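Local structure of twitching motility protein PilT (Aquifex aeolicus, 2EYU) at residues Pro6-Leu11 / Ile42-Asp47; Arg108-Val113 / Val143-Leu148; Leu158-Gln163 / Leu194-Lys199. The protein probably acts as a hexameric ATPase motor that powers the retraction of type IV pili and so drives twitching motility. The protein carries 1 engineered substitution. All blocks are in the same frame, centred on the assembly; numbering follows the deposited sequence.

Contact 1 (Pro6-Leu11 / Ile42-Asp47); sequences PEFKKL and IASMID
The aromatic ring of Phe8 turns its edge to the helix carrying residues 42-47: Ser44 OG lies there, near the ring plane and 3.3 Å from Phe8 CD2. Met45, a selenomethionine in this crystal, approaches the same ring obliquely, its CG 3.4 Å from Phe8 CE2. The side chains of Phe8 and Met45 run side by side and point the same way. Away from the segments, Val17 and Leu18 of helix 16-19 also touch the ring, and Val17 reaches Met45 as well, so that the aromatic group is buried between two helices.

Ser44 sits at the centre of the contact. With OG anti to the backbone N (chi1 165°), its hydroxyl points into the bend of the N-terminal loop, 3.0 Å from Phe8 CA, and donates a weak hydrogen bond to Pro6 O at 3.2 Å. Phe8 N is about as near but badly angled for a bond. Beside the hydroxyl, the methyl CD2 of Leu11 rests 4.0 Å from Ser44 CB. Trading Phe8 for an alanine would probably open a gap beside Met45 CG and leave the loop with much less apolar grip on the helix.

Helix 38-52 begins at what is probably the Walker A loop of this P-loop ATPase, and the contact lays the start of the modelled chain along it. Chemically the join is mixed: one weak hydrogen bond is combined with van der Waals contact, in which the serine hydroxyl fits against the Phe8 backbone and ring edge and Met45 CG meets the ring.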
ATOM      1  N   PRO A   6      -7.474  11.173 -10.273  1.00 23.43           N
ATOM      2  CA  PRO A   6      -8.775  11.013  -9.629  1.00 24.48           C
ATOM      3  C   PRO A   6      -8.775  11.476  -8.173  1.00 41.48           C
ATOM      4  O   PRO A   6      -7.796  11.247  -7.463  1.00 40.72           O
ATOM      5  CB  PRO A   6      -9.024   9.502  -9.648  1.00 29.31           C
ATOM      6  CG  PRO A   6      -7.673   8.907  -9.898  1.00 40.31           C
ATOM      7  CD  PRO A   6      -6.988   9.881 -10.818  1.00 34.36           C
ATOM      8  N   GLU A   7      -9.880  12.090  -7.792  1.00 36.76           N
ATOM      9  CA  GLU A   7     -10.144  12.575  -6.440  1.00 45.07           C
ATOM     10  C   GLU A   7     -10.165  11.415  -5.465  1.00 42.13           C
ATOM     11  O   GLU A   7     -10.809  10.395  -5.728  1.00 27.35           O
ATOM     12  CB  GLU A   7     -11.474  13.318  -6.455  1.00 53.63           C
ATOM     13  CG  GLU A   7     -12.176  13.511  -5.128  1.00 64.34           C
ATOM     14  CD  GLU A   7     -13.293  14.541  -5.257  1.00 67.83           C
ATOM     15  OE1 GLU A   7     -13.370  15.430  -4.384  1.00 48.87           O
ATOM     16  OE2 GLU A   7     -14.067  14.434  -6.239  1.00 45.80           O
ATOM     17  N   PHE A   8      -9.488  11.497  -4.321  1.00 42.57           N
ATOM     18  CA  PHE A   8      -9.473  10.327  -3.444  1.00 40.40           C
ATOM     19  C   PHE A   8     -10.861   9.894  -2.981  1.00 41.70           C
ATOM     20  O   PHE A   8     -11.007   8.738  -2.558  1.00 36.89           O
ATOM     21  CB  PHE A   8      -8.590  10.578  -2.220  1.00 40.61           C
ATOM     22  CG  PHE A   8      -8.272   9.298  -1.451  1.00 34.16           C
ATOM     23  CD1 PHE A   8      -9.073   8.888  -0.400  1.00 38.60           C
ATOM     24  CD2 PHE A   8      -7.171   8.532  -1.796  1.00 29.01           C
ATOM     25  CE1 PHE A   8      -8.802   7.729   0.309  1.00 40.59           C
ATOM     26  CE2 PHE A   8      -6.901   7.370  -1.099  1.00 40.76           C
ATOM     27  CZ  PHE A   8      -7.703   6.973  -0.048  1.00 29.53           C
ATOM     28  N   LYS A   9     -11.833  10.791  -3.062  1.00 29.98           N
ATOM     29  CA  LYS A   9     -13.205  10.510  -2.653  1.00 33.61           C
ATOM     30  C   LYS A   9     -13.912   9.630  -3.674  1.00 22.94           C
ATOM     31  O   LYS A   9     -14.908   8.957  -3.403  1.00 39.94           O
ATOM     32  CB  LYS A   9     -13.931  11.838  -2.422  1.00 34.42           C
ATOM     33  CG  LYS A   9     -15.404  11.725  -2.089  1.00 49.77           C
ATOM     34  CD  LYS A   9     -15.943  13.032  -1.530  1.00 54.42           C
ATOM     35  CE  LYS A   9     -16.923  12.791  -0.388  1.00 60.57           C
ATOM     36  NZ  LYS A   9     -18.025  13.797  -0.398  1.00 63.61           N
ATOM     37  N   LYS A  10     -13.418   9.601  -4.900  1.00 27.17           N
ATOM     38  CA  LYS A  10     -13.979   8.748  -5.930  1.00 40.59           C
ATOM     39  C   LYS A  10     -13.377   7.345  -5.888  1.00 41.91           C
ATOM     40  O   LYS A  10     -13.807   6.493  -6.666  1.00 40.59           O
ATOM     41  CB  LYS A  10     -13.719   9.317  -7.325  1.00 40.39           C
ATOM     42  CG  LYS A  10     -13.811  10.822  -7.461  1.00 44.42           C
ATOM     43  CD  LYS A  10     -15.197  11.324  -7.095  1.00 47.13           C
ATOM     44  CE  LYS A  10     -15.214  11.894  -5.685  1.00 55.29           C
ATOM     45  NZ  LYS A  10     -16.463  11.554  -4.946  1.00 33.21           N
ATOM     46  N   LEU A  11     -12.396   7.112  -5.024  1.00 43.50           N
ATOM     47  CA  LEU A  11     -11.649   5.855  -5.027  1.00 37.26           C
ATOM     48  C   LEU A  11     -12.448   4.695  -4.472  1.00 34.70           C
ATOM     49  O   LEU A  11     -12.307   3.531  -4.856  1.00 32.19           O
ATOM     50  CB  LEU A  11     -10.350   6.051  -4.234  1.00 34.42           C
ATOM     51  CG  LEU A  11      -9.032   5.760  -4.948  1.00 42.21           C
ATOM     52  CD1 LEU A  11      -8.987   6.362  -6.343  1.00 25.76           C
ATOM     53  CD2 LEU A  11      -7.855   6.273  -4.129  1.00 33.65           C
ATOM     54  N   ILE A  42      -2.142   5.389  -5.241  1.00 21.07           N
ATOM     55  CA  ILE A  42      -0.931   6.129  -4.934  1.00 24.46           C
ATOM     56  C   ILE A  42      -0.953   7.565  -5.407  1.00 30.29           C
ATOM     57  O   ILE A  42      -0.629   8.556  -4.738  1.00 21.77           O
ATOM     58  CB  ILE A  42       0.214   5.356  -5.644  1.00 23.15           C
ATOM     59  CG1 ILE A  42       0.719   4.201  -4.775  1.00 23.94           C
ATOM     60  CG2 ILE A  42       1.310   6.295  -6.092  1.00 22.56           C
ATOM     61  CD1 ILE A  42       0.392   4.497  -3.315  1.00 33.86           C
ATOM     62  N   ALA A  43      -1.365   7.728  -6.668  1.00 26.48           N
ATOM     63  CA  ALA A  43      -1.322   9.062  -7.274  1.00 25.46           C
ATOM     64  C   ALA A  43      -2.372   9.976  -6.664  1.00 23.89           C
ATOM     65  O   ALA A  43      -2.178  11.188  -6.458  1.00 23.11           O
ATOM     66  CB  ALA A  43      -1.447   8.869  -8.777  1.00 23.18           C
ATOM     67  N   SER A  44      -3.542   9.414  -6.359  1.00 25.98           N
ATOM     68  CA  SER A  44      -4.594  10.184  -5.719  1.00 15.91           C
ATOM     69  C   SER A  44      -4.184  10.617  -4.306  1.00 27.00           C
ATOM     70  O   SER A  44      -4.526  11.731  -3.886  1.00 21.75           O
ATOM     71  CB  SER A  44      -5.898   9.397  -5.628  1.00 24.14           C
ATOM     72  OG  SER A  44      -6.760  10.072  -4.700  1.00 39.75           O
HETATM   73  N   MSE A  45      -3.488   9.744  -3.589  1.00 26.92           N
HETATM   74  CA  MSE A  45      -3.014  10.037  -2.233  1.00 16.76           C
HETATM   75  C   MSE A  45      -1.867  11.021  -2.258  1.00 15.61           C
HETATM   76  O   MSE A  45      -1.779  11.963  -1.460  1.00 29.66           O
HETATM   77  CB  MSE A  45      -2.520   8.791  -1.501  1.00 23.87           C
HETATM   78  CG  MSE A  45      -3.523   7.702  -1.225  1.00 25.80           C
HETATM   79 SE   MSE A  45      -2.764   6.136  -0.389  1.00 41.89          SE
HETATM   80  CE  MSE A  45      -2.287   7.137   1.199  1.00 26.46           C
ATOM     81  N   ILE A  46      -0.903  10.887  -3.164  1.00 19.17           N
ATOM     82  CA  ILE A  46       0.135  11.909  -3.237  1.00 19.23           C
ATOM     83  C   ILE A  46      -0.428  13.245  -3.684  1.00 27.15           C
ATOM     84  O   ILE A  46      -0.073  14.334  -3.224  1.00 13.81           O
ATOM     85  CB  ILE A  46       1.243  11.442  -4.203  1.00 22.42           C
ATOM     86  CG1 ILE A  46       2.071  10.262  -3.675  1.00 26.17           C
ATOM     87  CG2 ILE A  46       2.145  12.596  -4.611  1.00 27.69           C
ATOM     88  CD1 ILE A  46       3.008   9.751  -4.762  1.00 29.74           C
ATOM     89  N   ASP A  47      -1.365  13.221  -4.641  1.00 23.91           N
ATOM     90  CA  ASP A  47      -1.904  14.496  -5.105  1.00 27.74           C
ATOM     91  C   ASP A  47      -2.699  15.223  -4.016  1.00 25.85           C
ATOM     92  O   ASP A  47      -2.785  16.443  -4.120  1.00 24.82           O
ATOM     93  CB  ASP A  47      -2.804  14.339  -6.336  1.00 40.63           C
ATOM     94  CG  ASP A  47      -3.053  15.689  -6.993  1.00 43.77           C
ATOM     95  OD1 ASP A  47      -4.234  16.081  -7.094  1.00 38.97           O
ATOM     96  OD2 ASP A  47      -2.072  16.351  -7.389  1.00 53.27           O
TER

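Contact 2 (Arg108-Val113 / Val143-Leu148); sequences RDLETV and VDIFPL
Leu110 extends its CG anti to the backbone N (chi1 -162°), while Phe146 has its CG anti to its own carbonyl carbon (chi1 -78°); together these settings carry a leucine methyl onto the face of the aromatic ring. Leu110 CD1 stands almost directly above the middle of the Phe146 ring, 3.3 Å from its centroid and 13° off the ring normal, a close CH-pi contact. The other methyl branch, CD2, turns to the proline that follows, 4.1 Å from Pro147 CD.

One turn further along the helix, Val113 takes the edge of the same ring, with its CG1 3.6 Å from Phe146 CE1. Val113 and Ile145 also reach toward each other tip to tip, Val113 CG1 lying 4.1 Å from Ile145 CD1. Leucine and valine thus hold the ring from two directions, over a face and at an edge. In the ring plane, Val143 O lies at the edge too.

Phe146 further touches Glu114 and Leu117 of helix 110-121 and Val154 of helix 151-161. The short segment after helix 135-144 is thereby fastened between the helices on this flank of the ATPase domain. The side-chain contacts are apolar: methyl groups meet the aromatic ring, the proline ring or other methyls. Van der Waals and CH-pi contact hold the side chains together across the contact, with the Leu110 methyl centred over the ring.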
ATOM      1  N   ARG A 108      11.635  -4.633  -6.465  1.00 33.69           N
ATOM      2  CA  ARG A 108      11.950  -5.883  -7.113  1.00 38.97           C
ATOM      3  C   ARG A 108      13.204  -6.474  -6.481  1.00 44.51           C
ATOM      4  O   ARG A 108      13.492  -7.659  -6.593  1.00 73.51           O
ATOM      5  CB  ARG A 108      12.172  -5.664  -8.616  1.00 42.70           C
ATOM      6  CG  ARG A 108      12.496  -6.891  -9.452  1.00 45.98           C
ATOM      7  CD  ARG A 108      12.116  -6.673 -10.913  1.00 57.52           C
ATOM      8  NE  ARG A 108      12.510  -7.775 -11.778  1.00 61.95           N
ATOM      9  CZ  ARG A 108      12.217  -7.954 -13.057  1.00 64.56           C
ATOM     10  NH1 ARG A 108      11.479  -7.101 -13.762  1.00 41.27           N
ATOM     11  NH2 ARG A 108      12.675  -9.036 -13.683  1.00 45.96           N
ATOM     12  N   ASP A 109      13.932  -5.582  -5.815  1.00 47.13           N
ATOM     13  CA  ASP A 109      15.281  -5.842  -5.364  1.00 42.78           C
ATOM     14  C   ASP A 109      15.506  -5.597  -3.876  1.00 43.32           C
ATOM     15  O   ASP A 109      14.905  -4.750  -3.222  1.00 33.89           O
ATOM     16  CB  ASP A 109      16.274  -4.945  -6.130  1.00 51.64           C
ATOM     17  CG  ASP A 109      16.608  -5.510  -7.496  1.00 58.38           C
ATOM     18  OD1 ASP A 109      16.632  -4.729  -8.474  1.00 46.66           O
ATOM     19  OD2 ASP A 109      16.839  -6.736  -7.560  1.00 66.52           O
ATOM     20  N   LEU A 110      16.454  -6.397  -3.397  1.00 34.94           N
ATOM     21  CA  LEU A 110      16.996  -6.241  -2.059  1.00 35.69           C
ATOM     22  C   LEU A 110      17.509  -4.826  -1.843  1.00 40.37           C
ATOM     23  O   LEU A 110      17.206  -4.145  -0.860  1.00 40.26           O
ATOM     24  CB  LEU A 110      18.110  -7.276  -1.872  1.00 28.99           C
ATOM     25  CG  LEU A 110      18.484  -7.551  -0.412  1.00 35.09           C
ATOM     26  CD1 LEU A 110      17.212  -7.532   0.422  1.00 35.88           C
ATOM     27  CD2 LEU A 110      19.263  -8.846  -0.283  1.00 26.06           C
ATOM     28  N   GLU A 111      18.322  -4.334  -2.786  1.00 42.98           N
ATOM     29  CA  GLU A 111      18.921  -3.018  -2.568  1.00 45.58           C
ATOM     30  C   GLU A 111      17.866  -1.928  -2.435  1.00 29.30           C
ATOM     31  O   GLU A 111      18.021  -1.037  -1.593  1.00 36.46           O
ATOM     32  CB  GLU A 111      19.906  -2.686  -3.698  1.00 54.26           C
ATOM     33  CG  GLU A 111      20.839  -3.845  -4.030  1.00 61.58           C
ATOM     34  CD  GLU A 111      21.052  -4.039  -5.519  1.00 68.16           C
ATOM     35  OE1 GLU A 111      21.818  -3.252  -6.119  1.00 68.83           O
ATOM     36  OE2 GLU A 111      20.450  -4.975  -6.098  1.00 71.20           O
ATOM     37  N   THR A 112      16.823  -1.970  -3.253  1.00 33.30           N
ATOM     38  CA  THR A 112      15.785  -0.954  -3.268  1.00 31.46           C
ATOM     39  C   THR A 112      15.018  -0.988  -1.952  1.00 23.25           C
ATOM     40  O   THR A 112      14.783   0.007  -1.283  1.00 41.50           O
ATOM     41  CB  THR A 112      14.719  -1.175  -4.357  1.00 27.44           C
ATOM     42  OG1 THR A 112      15.316  -1.100  -5.649  1.00 40.85           O
ATOM     43  CG2 THR A 112      13.659  -0.073  -4.262  1.00 22.99           C
ATOM     44  N   VAL A 113      14.627  -2.219  -1.637  1.00 24.87           N
ATOM     45  CA  VAL A 113      13.886  -2.478  -0.413  1.00 22.53           C
ATOM     46  C   VAL A 113      14.641  -2.023   0.834  1.00 25.16           C
ATOM     47  O   VAL A 113      14.088  -1.411   1.751  1.00 40.19           O
ATOM     48  CB  VAL A 113      13.626  -3.988  -0.276  1.00 22.35           C
ATOM     49  CG1 VAL A 113      12.925  -4.228   1.054  1.00 23.32           C
ATOM     50  CG2 VAL A 113      12.782  -4.527  -1.411  1.00 38.41           C
ATOM     51  N   VAL A 143       9.911  -9.377   3.826  1.00 17.45           N
ATOM     52  CA  VAL A 143      10.915  -9.990   4.688  1.00 21.20           C
ATOM     53  C   VAL A 143      11.747 -11.052   3.983  1.00 29.57           C
ATOM     54  O   VAL A 143      12.972 -11.098   4.116  1.00 30.26           O
ATOM     55  CB  VAL A 143      10.215 -10.630   5.908  1.00 25.30           C
ATOM     56  CG1 VAL A 143      11.197 -11.513   6.668  1.00 31.94           C
ATOM     57  CG2 VAL A 143       9.624  -9.531   6.771  1.00 24.03           C
ATOM     58  N   ASP A 144      11.075 -11.929   3.245  1.00 22.66           N
ATOM     59  CA  ASP A 144      11.659 -13.131   2.668  1.00 30.35           C
ATOM     60  C   ASP A 144      12.687 -12.819   1.602  1.00 22.09           C
ATOM     61  O   ASP A 144      13.548 -13.584   1.187  1.00 27.98           O
ATOM     62  CB  ASP A 144      10.559 -14.006   2.041  1.00 32.36           C
ATOM     63  CG  ASP A 144      10.062 -15.093   2.973  1.00 39.33           C
ATOM     64  OD1 ASP A 144       9.251 -14.766   3.864  1.00 41.00           O
ATOM     65  OD2 ASP A 144      10.482 -16.254   2.791  1.00 47.66           O
ATOM     66  N   ILE A 145      12.603 -11.589   1.075  1.00 15.87           N
ATOM     67  CA  ILE A 145      13.603 -11.330   0.026  1.00 25.46           C
ATOM     68  C   ILE A 145      14.977 -11.232   0.671  1.00 31.72           C
ATOM     69  O   ILE A 145      15.969 -11.404  -0.023  1.00 26.52           O
ATOM     70  CB  ILE A 145      13.219 -10.082  -0.762  1.00 30.21           C
ATOM     71  CG1 ILE A 145      13.137  -8.806   0.070  1.00 33.34           C
ATOM     72  CG2 ILE A 145      11.900 -10.334  -1.490  1.00 38.67           C
ATOM     73  CD1 ILE A 145      11.863  -8.021  -0.144  1.00 63.85           C
ATOM     74  N   PHE A 146      15.028 -10.989   1.978  1.00 29.99           N
ATOM     75  CA  PHE A 146      16.279 -10.888   2.720  1.00 34.71           C
ATOM     76  C   PHE A 146      16.922 -12.208   3.106  1.00 28.56           C
ATOM     77  O   PHE A 146      16.257 -13.234   3.189  1.00 37.49           O
ATOM     78  CB  PHE A 146      15.996 -10.090   4.011  1.00 21.35           C
ATOM     79  CG  PHE A 146      15.923  -8.601   3.707  1.00 19.67           C
ATOM     80  CD1 PHE A 146      14.728  -8.027   3.318  1.00 23.73           C
ATOM     81  CD2 PHE A 146      17.039  -7.795   3.804  1.00 25.28           C
ATOM     82  CE1 PHE A 146      14.652  -6.683   3.038  1.00 26.69           C
ATOM     83  CE2 PHE A 146      16.965  -6.446   3.526  1.00 26.63           C
ATOM     84  CZ  PHE A 146      15.772  -5.888   3.139  1.00 22.20           C
ATOM     85  N   PRO A 147      18.232 -12.231   3.338  1.00 21.76           N
ATOM     86  CA  PRO A 147      18.858 -13.473   3.811  1.00 23.35           C
ATOM     87  C   PRO A 147      18.352 -13.813   5.214  1.00 22.54           C
ATOM     88  O   PRO A 147      18.127 -12.896   6.006  1.00 24.67           O
ATOM     89  CB  PRO A 147      20.355 -13.166   3.841  1.00 30.09           C
ATOM     90  CG  PRO A 147      20.524 -11.876   3.124  1.00 34.44           C
ATOM     91  CD  PRO A 147      19.204 -11.155   3.135  1.00 26.09           C
ATOM     92  N   LEU A 148      18.184 -15.101   5.433  1.00 21.68           N
ATOM     93  CA  LEU A 148      17.615 -15.745   6.591  1.00 29.97           C
ATOM     94  C   LEU A 148      18.025 -14.988   7.862  1.00 29.68           C
ATOM     95  O   LEU A 148      17.161 -14.552   8.618  1.00 30.44           O
ATOM     96  CB  LEU A 148      18.056 -17.208   6.678  1.00 38.36           C
ATOM     97  CG  LEU A 148      16.969 -18.268   6.563  1.00 47.70           C
ATOM     98  CD1 LEU A 148      16.994 -18.914   5.179  1.00 66.27           C
ATOM     99  CD2 LEU A 148      17.110 -19.331   7.643  1.00 31.79           C
TER

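Contact 3 (Leu158-Gln163 / Leu194-Lys199); sequences LSFILQ and LIRENK
Arg196 uses its guanidinium twice at once, lying over the face of the Phe160 ring while its NE grips Ser159. In the cation-pi contact Arg196 CZ is 3.8 Å from the centroid of the Phe160 ring, and NH2 stands over the ring centre. The guanidinium and ring planes are inclined by 32°, so the cation lies over the ring without being parallel to it. A bend in the arginine chain at chi3 helps bring the group round to the ring.

The hydrogen bond from Arg196 NE to Ser159 OG is short, 2.6 Å, but not straight: its N-H...O angle is 138°, and the hydroxyl oxygen is tilted out of the guanidinium plane. Ser159 OG is also hydrogen-bonded to Ile156 O, one turn back in its helix, which probably fixes the hydroxyl as a receiver for the arginine. The serine, itself held by Ile156 O, probably helps to steady the cation over the aromatic face.

Alongside these interactions, aliphatic groups also meet. Ile195 CG2 packs 3.7 Å from Ser159 CB, and Leu162 CD2 approaches Ile195 CD1 more loosely at 4.4 Å.

Helix 189-197 ends here in a Schellman motif with Asn198 at positive phi, before helix 200-209. Arg192 of the same helix binds Ser159 O and Leu162 O, so helix 189-197 is clasped to the junction where helix 151-161 passes into strand 162-171, itself bonded to Leu27 of strand 26-31.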
ATOM      1  N   LEU A 158       9.876  -3.414  10.330  1.00 16.26           N
ATOM      2  CA  LEU A 158       8.548  -3.181   9.801  1.00 17.93           C
ATOM      3  C   LEU A 158       7.566  -2.938  10.944  1.00 18.26           C
ATOM      4  O   LEU A 158       6.705  -2.076  10.824  1.00 19.55           O
ATOM      5  CB  LEU A 158       8.029  -4.370   8.993  1.00 21.78           C
ATOM      6  CG  LEU A 158       8.228  -4.403   7.484  1.00 30.38           C
ATOM      7  CD1 LEU A 158       7.833  -5.774   6.942  1.00 18.57           C
ATOM      8  CD2 LEU A 158       7.444  -3.293   6.785  1.00 19.53           C
ATOM      9  N   SER A 159       7.720  -3.723  12.023  1.00 22.07           N
ATOM     10  CA  SER A 159       6.739  -3.583  13.097  1.00 15.62           C
ATOM     11  C   SER A 159       6.710  -2.170  13.652  1.00 12.06           C
ATOM     12  O   SER A 159       5.678  -1.757  14.197  1.00 20.91           O
ATOM     13  CB  SER A 159       7.001  -4.607  14.209  1.00 16.20           C
ATOM     14  OG  SER A 159       8.051  -4.188  15.081  1.00 22.06           O
ATOM     15  N   PHE A 160       7.820  -1.430  13.543  1.00 12.20           N
ATOM     16  CA  PHE A 160       7.847  -0.060  14.059  1.00 11.80           C
ATOM     17  C   PHE A 160       7.624   0.997  12.984  1.00 24.48           C
ATOM     18  O   PHE A 160       7.253   2.137  13.270  1.00 27.15           O
ATOM     19  CB  PHE A 160       9.196   0.261  14.677  1.00 20.17           C
ATOM     20  CG  PHE A 160       9.499  -0.389  16.014  1.00 10.70           C
ATOM     21  CD1 PHE A 160       9.099   0.231  17.185  1.00 23.98           C
ATOM     22  CD2 PHE A 160      10.172  -1.591  16.025  1.00 10.82           C
ATOM     23  CE1 PHE A 160       9.405  -0.396  18.385  1.00 26.19           C
ATOM     24  CE2 PHE A 160      10.483  -2.205  17.226  1.00 19.52           C
ATOM     25  CZ  PHE A 160      10.088  -1.589  18.399  1.00 21.31           C
ATOM     26  N   ILE A 161       7.889   0.670  11.720  1.00 16.14           N
ATOM     27  CA  ILE A 161       7.872   1.760  10.736  1.00 14.43           C
ATOM     28  C   ILE A 161       6.741   1.594   9.715  1.00 17.06           C
ATOM     29  O   ILE A 161       6.440   2.615   9.081  1.00 15.87           O
ATOM     30  CB  ILE A 161       9.216   1.882  10.011  1.00 22.28           C
ATOM     31  CG1 ILE A 161       9.503   0.737   9.029  1.00 34.65           C
ATOM     32  CG2 ILE A 161      10.360   1.998  11.013  1.00 27.85           C
ATOM     33  CD1 ILE A 161      10.457   1.117   7.911  1.00 26.72           C
ATOM     34  N   LEU A 162       6.156   0.418   9.601  1.00 19.20           N
ATOM     35  CA  LEU A 162       4.995   0.177   8.740  1.00 24.06           C
ATOM     36  C   LEU A 162       3.816   1.043   9.141  1.00 23.67           C
ATOM     37  O   LEU A 162       3.372   1.037  10.293  1.00 18.90           O
ATOM     38  CB  LEU A 162       4.602  -1.310   8.759  1.00 22.98           C
ATOM     39  CG  LEU A 162       3.511  -1.733   7.769  1.00 25.39           C
ATOM     40  CD1 LEU A 162       3.859  -1.369   6.328  1.00 25.88           C
ATOM     41  CD2 LEU A 162       3.249  -3.226   7.884  1.00 13.25           C
ATOM     42  N   GLN A 163       3.280   1.813   8.202  1.00 15.87           N
ATOM     43  CA  GLN A 163       2.182   2.737   8.474  1.00 17.61           C
ATOM     44  C   GLN A 163       0.862   2.196   7.955  1.00 16.37           C
ATOM     45  O   GLN A 163      -0.227   2.371   8.495  1.00 13.22           O
ATOM     46  CB  GLN A 163       2.482   4.081   7.793  1.00 27.61           C
ATOM     47  CG  GLN A 163       3.679   4.758   8.480  1.00 31.03           C
ATOM     48  CD  GLN A 163       3.600   4.517   9.982  1.00 44.48           C
ATOM     49  OE1 GLN A 163       2.758   5.108  10.652  1.00 39.37           O
ATOM     50  NE2 GLN A 163       4.463   3.642  10.487  1.00 54.43           N
ATOM     51  N   LEU A 194       2.267  -8.297  17.366  1.00 23.82           N
ATOM     52  CA  LEU A 194       2.238  -9.614  16.712  1.00 24.60           C
ATOM     53  C   LEU A 194       3.193  -9.687  15.537  1.00 19.33           C
ATOM     54  O   LEU A 194       3.813 -10.737  15.329  1.00 33.77           O
ATOM     55  CB  LEU A 194       0.829  -9.992  16.241  1.00 18.06           C
ATOM     56  CG  LEU A 194      -0.264  -9.948  17.306  1.00 18.32           C
ATOM     57  CD1 LEU A 194      -1.614  -9.704  16.640  1.00 34.20           C
ATOM     58  CD2 LEU A 194      -0.298 -11.216  18.134  1.00 27.05           C
ATOM     59  N   ILE A 195       3.365  -8.610  14.776  1.00 26.64           N
ATOM     60  CA  ILE A 195       4.397  -8.654  13.723  1.00 37.55           C
ATOM     61  C   ILE A 195       5.780  -8.929  14.297  1.00 38.38           C
ATOM     62  O   ILE A 195       6.605  -9.671  13.755  1.00 26.27           O
ATOM     63  CB  ILE A 195       4.349  -7.344  12.916  1.00 25.07           C
ATOM     64  CG1 ILE A 195       3.028  -7.230  12.163  1.00 19.46           C
ATOM     65  CG2 ILE A 195       5.532  -7.198  11.975  1.00 17.11           C
ATOM     66  CD1 ILE A 195       2.944  -6.076  11.195  1.00 29.87           C
ATOM     67  N   ARG A 196       6.040  -8.329  15.445  1.00 41.65           N
ATOM     68  CA  ARG A 196       7.270  -8.475  16.212  1.00 43.22           C
ATOM     69  C   ARG A 196       7.542  -9.936  16.567  1.00 35.77           C
ATOM     70  O   ARG A 196       8.606 -10.429  16.196  1.00 33.70           O
ATOM     71  CB  ARG A 196       7.187  -7.602  17.473  1.00 32.05           C
ATOM     72  CG  ARG A 196       8.214  -6.488  17.497  1.00 26.48           C
ATOM     73  CD  ARG A 196       7.879  -5.352  18.434  1.00 24.84           C
ATOM     74  NE  ARG A 196       7.651  -4.104  17.694  1.00 36.02           N
ATOM     75  CZ  ARG A 196       6.769  -3.186  18.049  1.00 21.69           C
ATOM     76  NH1 ARG A 196       6.029  -3.390  19.134  1.00 51.63           N
ATOM     77  NH2 ARG A 196       6.604  -2.086  17.339  1.00 46.53           N
ATOM     78  N   GLU A 197       6.604 -10.584  17.244  1.00 27.27           N
ATOM     79  CA  GLU A 197       6.614 -11.995  17.555  1.00 42.10           C
ATOM     80  C   GLU A 197       6.390 -12.880  16.334  1.00 46.03           C
ATOM     81  O   GLU A 197       6.475 -14.103  16.453  1.00 38.90           O
ATOM     82  CB  GLU A 197       5.513 -12.363  18.559  1.00 47.05           C
ATOM     83  CG  GLU A 197       5.647 -11.689  19.915  1.00 60.27           C
ATOM     84  CD  GLU A 197       4.900 -10.369  19.925  1.00 67.62           C
ATOM     85  OE1 GLU A 197       3.731 -10.348  19.472  1.00 62.33           O
ATOM     86  OE2 GLU A 197       5.486  -9.354  20.359  1.00 86.14           O
ATOM     87  N   ASN A 198       6.094 -12.326  15.164  1.00 39.35           N
ATOM     88  CA  ASN A 198       5.832 -13.184  14.011  1.00 26.50           C
ATOM     89  C   ASN A 198       4.605 -14.058  14.243  1.00 24.16           C
ATOM     90  O   ASN A 198       4.697 -15.286  14.160  1.00 37.34           O
ATOM     91  CB  ASN A 198       7.028 -14.090  13.699  1.00 40.80           C
ATOM     92  CG  ASN A 198       6.990 -14.609  12.272  1.00 35.93           C
ATOM     93  OD1 ASN A 198       6.458 -13.943  11.385  1.00 38.71           O
ATOM     94  ND2 ASN A 198       7.558 -15.788  12.041  1.00 33.07           N
ATOM     95  N   LYS A 199       3.488 -13.437  14.538  1.00 26.44           N
ATOM     96  CA  LYS A 199       2.184 -14.060  14.696  1.00 25.17           C
ATOM     97  C   LYS A 199       1.228 -13.537  13.614  1.00 31.98           C
ATOM     98  O   LYS A 199       0.199 -12.940  13.926  1.00 28.39           O
ATOM     99  CB  LYS A 199       1.556 -13.764  16.052  1.00 21.49           C
ATOM    100  CG  LYS A 199       1.750 -14.914  17.038  1.00 41.60           C
ATOM    101  CD  LYS A 199       2.252 -14.402  18.384  1.00 37.76           C
ATOM    102  CE  LYS A 199       3.149 -15.430  19.057  1.00 34.23           C
ATOM    103  NZ  LYS A 199       4.561 -15.272  18.589  1.00 32.20           N
TER

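Overall arrangement
The three contacts follow one another along the chain and are spread around a single mixed beta-sheet. Contact 1 lies across the chain's centre from the other two, its centre 29 Å from that of contact 2 and 27 Å from that of contact 3, and it touches neither. Contacts 2 and 3 are neighbours, with centres 16 Å apart: helices 135-144 and 151-161, successive in the chain, meet where Val143 CG2 lies 4.2 Å from Leu158 CD1. Contact 1 packs the start of the modelled chain against the helix that follows the probable nucleotide-binding loop, whereas contacts 2 and 3 adjoin on the other side of the chain's centre, linked through those two helices, in keeping with a P-loop ATPase core covered by helices on both sides.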